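PDB 5OVS: BPH from Thiobacillus denitrificans, which assembles into a tetradecameric double ring related to the proteasome and probably hydrolyses peptide bonds as an N-terminal threonine protease. Local coordinates for residues D43-I48 / Q182-E187; G121-R126 / Y135-G140. All coordinates share one frame; numbering follows the deposited sequence.

Contact 1: residues D43-I48 / Q182-E187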
# COMPACT_ATOMS: atom_id res chain seq x y z
N ASP K 43 -10.58 37.91 -33.09
CA ASP K 43 -11.71 37.41 -33.86
C ASP K 43 -11.82 35.89 -33.78
O ASP K 43 -12.42 35.26 -34.66
CB ASP K 43 -11.64 37.89 -35.30
CG ASP K 43 -10.53 37.24 -36.09
OD1 ASP K 43 -9.57 36.71 -35.47
OD2 ASP K 43 -10.63 37.24 -37.34
N SER K 44 -11.26 35.29 -32.74
CA SER K 44 -11.51 33.88 -32.43
C SER K 44 -12.50 33.75 -31.28
O SER K 44 -12.59 34.62 -30.42
CB SER K 44 -10.22 33.15 -32.06
OG SER K 44 -9.35 33.05 -33.17
N TYR K 45 -13.25 32.65 -31.27
CA TYR K 45 -14.04 32.27 -30.11
C TYR K 45 -13.40 31.03 -29.55
O TYR K 45 -13.11 30.10 -30.29
CB TYR K 45 -15.47 31.94 -30.49
CG TYR K 45 -16.26 33.13 -30.96
CD1 TYR K 45 -16.73 34.09 -30.06
CD2 TYR K 45 -16.56 33.30 -32.29
CE1 TYR K 45 -17.46 35.18 -30.49
CE2 TYR K 45 -17.29 34.39 -32.74
CZ TYR K 45 -17.74 35.32 -31.84
OH TYR K 45 -18.47 36.39 -32.30
N VAL K 46 -13.19 31.03 -28.24
CA VAL K 46 -12.57 29.91 -27.56
C VAL K 46 -13.58 29.28 -26.60
O VAL K 46 -14.12 29.96 -25.73
CB VAL K 46 -11.29 30.34 -26.82
CG1 VAL K 46 -10.57 29.13 -26.22
CG2 VAL K 46 -10.37 31.09 -27.76
N ALA K 47 -13.84 27.99 -26.80
CA ALA K 47 -14.78 27.23 -25.99
C ALA K 47 -13.98 26.32 -25.08
O ALA K 47 -13.11 25.59 -25.56
CB ALA K 47 -15.70 26.42 -26.88
N ILE K 48 -14.26 26.38 -23.79
CA ILE K 48 -13.35 25.85 -22.78
C ILE K 48 -14.01 24.77 -21.93
O ILE K 48 -15.11 24.96 -21.46
CB ILE K 48 -12.85 26.99 -21.87
CG1 ILE K 48 -12.22 28.09 -22.73
CG2 ILE K 48 -11.86 26.45 -20.86
CD1 ILE K 48 -12.03 29.43 -22.04
N GLN K 182 -25.41 27.59 -26.10
CA GLN K 182 -24.93 28.86 -26.61
C GLN K 182 -24.17 28.57 -27.90
O GLN K 182 -23.52 27.54 -28.00
CB GLN K 182 -23.98 29.47 -25.59
CG GLN K 182 -23.34 30.78 -26.01
CD GLN K 182 -22.14 31.16 -25.14
OE1 GLN K 182 -21.54 30.31 -24.47
NE2 GLN K 182 -21.78 32.44 -25.17
N SER K 183 -24.23 29.47 -28.87
CA SER K 183 -23.44 29.28 -30.08
C SER K 183 -23.10 30.58 -30.80
O SER K 183 -23.72 31.60 -30.58
CB SER K 183 -24.15 28.34 -31.03
OG SER K 183 -25.37 28.90 -31.49
N PHE K 184 -22.11 30.50 -31.67
CA PHE K 184 -21.73 31.60 -32.52
C PHE K 184 -21.47 31.06 -33.90
O PHE K 184 -21.09 29.89 -34.04
CB PHE K 184 -20.48 32.29 -31.99
CG PHE K 184 -20.67 32.96 -30.66
CD1 PHE K 184 -20.62 32.23 -29.49
CD2 PHE K 184 -20.92 34.33 -30.59
CE1 PHE K 184 -20.81 32.85 -28.26
CE2 PHE K 184 -21.09 34.95 -29.35
CZ PHE K 184 -21.03 34.21 -28.19
N VAL K 185 -21.67 31.89 -34.92
CA VAL K 185 -21.41 31.52 -36.30
C VAL K 185 -20.66 32.65 -37.00
O VAL K 185 -20.85 33.83 -36.69
CB VAL K 185 -22.72 31.15 -37.04
CG1 VAL K 185 -23.60 32.37 -37.27
CG2 VAL K 185 -22.43 30.43 -38.36
N MET K 186 -19.79 32.28 -37.93
CA MET K 186 -19.03 33.25 -38.71
C MET K 186 -18.73 32.70 -40.10
O MET K 186 -18.88 31.50 -40.36
CB MET K 186 -17.72 33.59 -38.00
CG MET K 186 -16.67 32.50 -38.06
SD MET K 186 -15.53 32.51 -36.67
CE MET K 186 -16.59 31.76 -35.43
N GLU K 187 -18.29 33.59 -40.98
CA GLU K 187 -17.98 33.23 -42.35
C GLU K 187 -16.56 32.66 -42.44
O GLU K 187 -15.64 33.14 -41.78
CB GLU K 187 -18.13 34.45 -43.28
CG GLU K 187 -19.45 35.21 -43.15
CD GLU K 187 -20.68 34.32 -43.33
OE1 GLU K 187 -21.26 34.30 -44.44
OE2 GLU K 187 -21.07 33.64 -42.36

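Contact 2: residues G121-R126 / Y135-G140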
# COMPACT_ATOMS: atom_id res chain seq x y z
N GLY K 121 -8.56 22.69 -32.38
CA GLY K 121 -8.70 22.28 -31.00
C GLY K 121 -7.34 22.12 -30.37
O GLY K 121 -6.36 21.84 -31.06
N VAL K 122 -7.28 22.31 -29.06
CA VAL K 122 -6.08 22.05 -28.29
C VAL K 122 -6.50 21.19 -27.12
O VAL K 122 -7.25 21.65 -26.27
CB VAL K 122 -5.44 23.32 -27.71
CG1 VAL K 122 -4.05 23.00 -27.15
CG2 VAL K 122 -5.36 24.40 -28.77
N ALA K 123 -6.04 19.95 -27.10
CA ALA K 123 -6.33 19.06 -25.99
C ALA K 123 -5.41 19.43 -24.83
O ALA K 123 -4.48 20.23 -25.00
CB ALA K 123 -6.15 17.61 -26.41
N ALA K 124 -5.67 18.84 -23.67
CA ALA K 124 -5.00 19.19 -22.41
C ALA K 124 -3.47 19.08 -22.45
O ALA K 124 -2.78 19.82 -21.76
CB ALA K 124 -5.56 18.33 -21.28
N HIS K 125 -2.96 18.15 -23.26
CA HIS K 125 -1.51 17.98 -23.40
C HIS K 125 -0.92 18.81 -24.56
O HIS K 125 0.13 18.46 -25.11
CB HIS K 125 -1.20 16.49 -23.54
CG HIS K 125 -1.61 15.69 -22.34
ND1 HIS K 125 -2.81 15.02 -22.26
CD2 HIS K 125 -0.98 15.49 -21.15
CE1 HIS K 125 -2.90 14.42 -21.08
NE2 HIS K 125 -1.81 14.69 -20.39
N ARG K 126 -1.60 19.91 -24.90
CA ARG K 126 -1.21 20.85 -25.96
C ARG K 126 -1.14 20.24 -27.37
O ARG K 126 -0.41 20.72 -28.24
CB ARG K 126 0.05 21.62 -25.56
CG ARG K 126 -0.27 22.65 -24.48
CD ARG K 126 0.93 23.14 -23.69
NE ARG K 126 1.79 22.06 -23.22
CZ ARG K 126 1.49 21.21 -22.25
NH1 ARG K 126 0.32 21.26 -21.62
NH2 ARG K 126 2.36 20.27 -21.91
N TYR K 135 -15.74 18.70 -34.61
CA TYR K 135 -15.24 17.95 -33.46
C TYR K 135 -15.89 18.46 -32.19
O TYR K 135 -16.65 19.44 -32.22
CB TYR K 135 -13.69 17.98 -33.36
CG TYR K 135 -13.13 16.74 -32.67
CD1 TYR K 135 -13.43 15.46 -33.14
CD2 TYR K 135 -12.30 16.85 -31.56
CE1 TYR K 135 -12.94 14.33 -32.50
CE2 TYR K 135 -11.80 15.73 -30.92
CZ TYR K 135 -12.12 14.47 -31.39
OH TYR K 135 -11.62 13.36 -30.78
N ALA K 136 -15.64 17.77 -31.08
CA ALA K 136 -16.22 18.09 -29.77
C ALA K 136 -15.27 17.70 -28.65
O ALA K 136 -14.53 16.74 -28.79
CB ALA K 136 -17.55 17.36 -29.60
N TYR K 137 -15.30 18.45 -27.55
CA TYR K 137 -14.53 18.14 -26.34
C TYR K 137 -15.44 18.27 -25.14
O TYR K 137 -16.58 18.76 -25.25
CB TYR K 137 -13.35 19.11 -26.15
CG TYR K 137 -12.08 18.80 -26.92
CD1 TYR K 137 -11.55 17.51 -26.97
CD2 TYR K 137 -11.38 19.83 -27.58
CE1 TYR K 137 -10.38 17.24 -27.66
CE2 TYR K 137 -10.21 19.58 -28.29
CZ TYR K 137 -9.72 18.28 -28.33
OH TYR K 137 -8.56 18.03 -29.02
N GLY K 138 -14.92 17.85 -24.00
CA GLY K 138 -15.70 17.72 -22.78
C GLY K 138 -16.16 16.28 -22.57
O GLY K 138 -16.06 15.44 -23.45
N SER K 139 -16.67 16.00 -21.37
CA SER K 139 -17.21 14.68 -21.04
C SER K 139 -18.37 14.30 -21.96
O SER K 139 -18.65 13.11 -22.13
CB SER K 139 -17.68 14.67 -19.58
OG SER K 139 -18.66 15.69 -19.33
N GLY K 140 -19.03 15.29 -22.56
CA GLY K 140 -20.10 15.03 -23.52
C GLY K 140 -19.74 14.84 -24.99
O GLY K 140 -20.64 14.71 -25.81

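Contact 1: residues D43-I48 / Q182-E187
The Tyr45 ring lies over Phe184 in an offset stack, centroids 4.4 Å apart and planes inclined at 24°. The overlap is partial: Phe184 CG stands above the middle of the tyrosine ring, 3.8 Å from its plane, whereas Tyr45 CE1 sits over the phenylalanine ring displaced toward its rim. Tyr45 CZ and Phe184 CD2 come within 3.6 Å. The same tyrosine face receives a CH-pi contact from Phe184 CB, 4.0 Å from the ring centroid of Tyr45. Met186, two residues further along the strand, reaches the edge of the tyrosine instead, its methyl CE lying in the ring plane 3.5 Å from Tyr45 CD2; a bend at chi3 (77°) turns that methyl back to the ring. The strands belong to the two antiparallel sheets that face each other in the proteasome beta-subunit sandwich, and without any hydrogen bond between them the side chains span the gap. Phe184 and Met186 point inward from one side of strand 182-187, while Val185 between them points away and packs on Arg11. Around the stack, Ile14, Ile38 and Arg40 also touch Tyr45, and Met186 rests on Ala114 and Pro116.

Contact 2: residues G121-R126 / Y135-G140
Gly121 meets the edge of the Tyr137 ring, its CA near the ring plane and 4.1 Å from Tyr137 CE2. A side chain at this glycine would point at the ring, and a CB would come to about 3.0 Å from Tyr137 CE2, so the lack of one lets the tyrosine approach the backbone. Val122 follows with its backbone: the N lies 4.1 Å from Tyr137 CE2, while its side chain turns from the tyrosine to Ile77 and Trp81 of helix 74-91. At Ala123 the methyl CB comes obliquely to the phenol end, 3.6 Å from Tyr137 OH and 4.1 Å from Tyr137 CZ. Tyr137 CG is anti to its carbonyl carbon (chi1 -83°), which sends the ring from one sheet of the proteasome-type beta sandwich across to the other. From Ala123 the chain enters a type I turn, closed by the bond from Arg126 N to Ala123 O at 2.9 Å. Trp22 of a neighbouring subunit adds an edge-to-face partner to the Tyr137 ring. An alanine in place of Tyr137 would probably leave a gap beside Gly121 and Ala123 and deprive that Trp22 of its ring partner. The contact is buried: strand 118-122 pairs with strands 111-115 and 128-131, with helix 74-91 against its outer side, while strand 134-137 borders strand 3-8 and leads through Gly138 and Ser139, which makes a weak hydrogen bond to the N of Thr1, the probable nucleophile by analogy with proteasome subunits, into helix 141-151, whose N-cap is Gly140.

Both contacts bridge the same two antiparallel sheets, one holding strands 44-48 and 118-122, the other strands 134-137 and 182-187. Their centres are about 15 Å apart, and the nearest atoms, at about 6 Å, do not touch. Along the chain contact 2 falls wholly between the two segments of contact 1: its segments are separated by eight residues, whereas those of contact 1 enclose 133, among them helices 54-64, 74-91, 141-151 and 159-173. In the second sheet strands 134-137 and 182-187 are the two outermost within the chain, with 3-8 and 11-16 between them, so the sandwich is joined near both margins. Contact 2 also meets a neighbouring subunit of the fourteen-chain assembly; contact 1 does not.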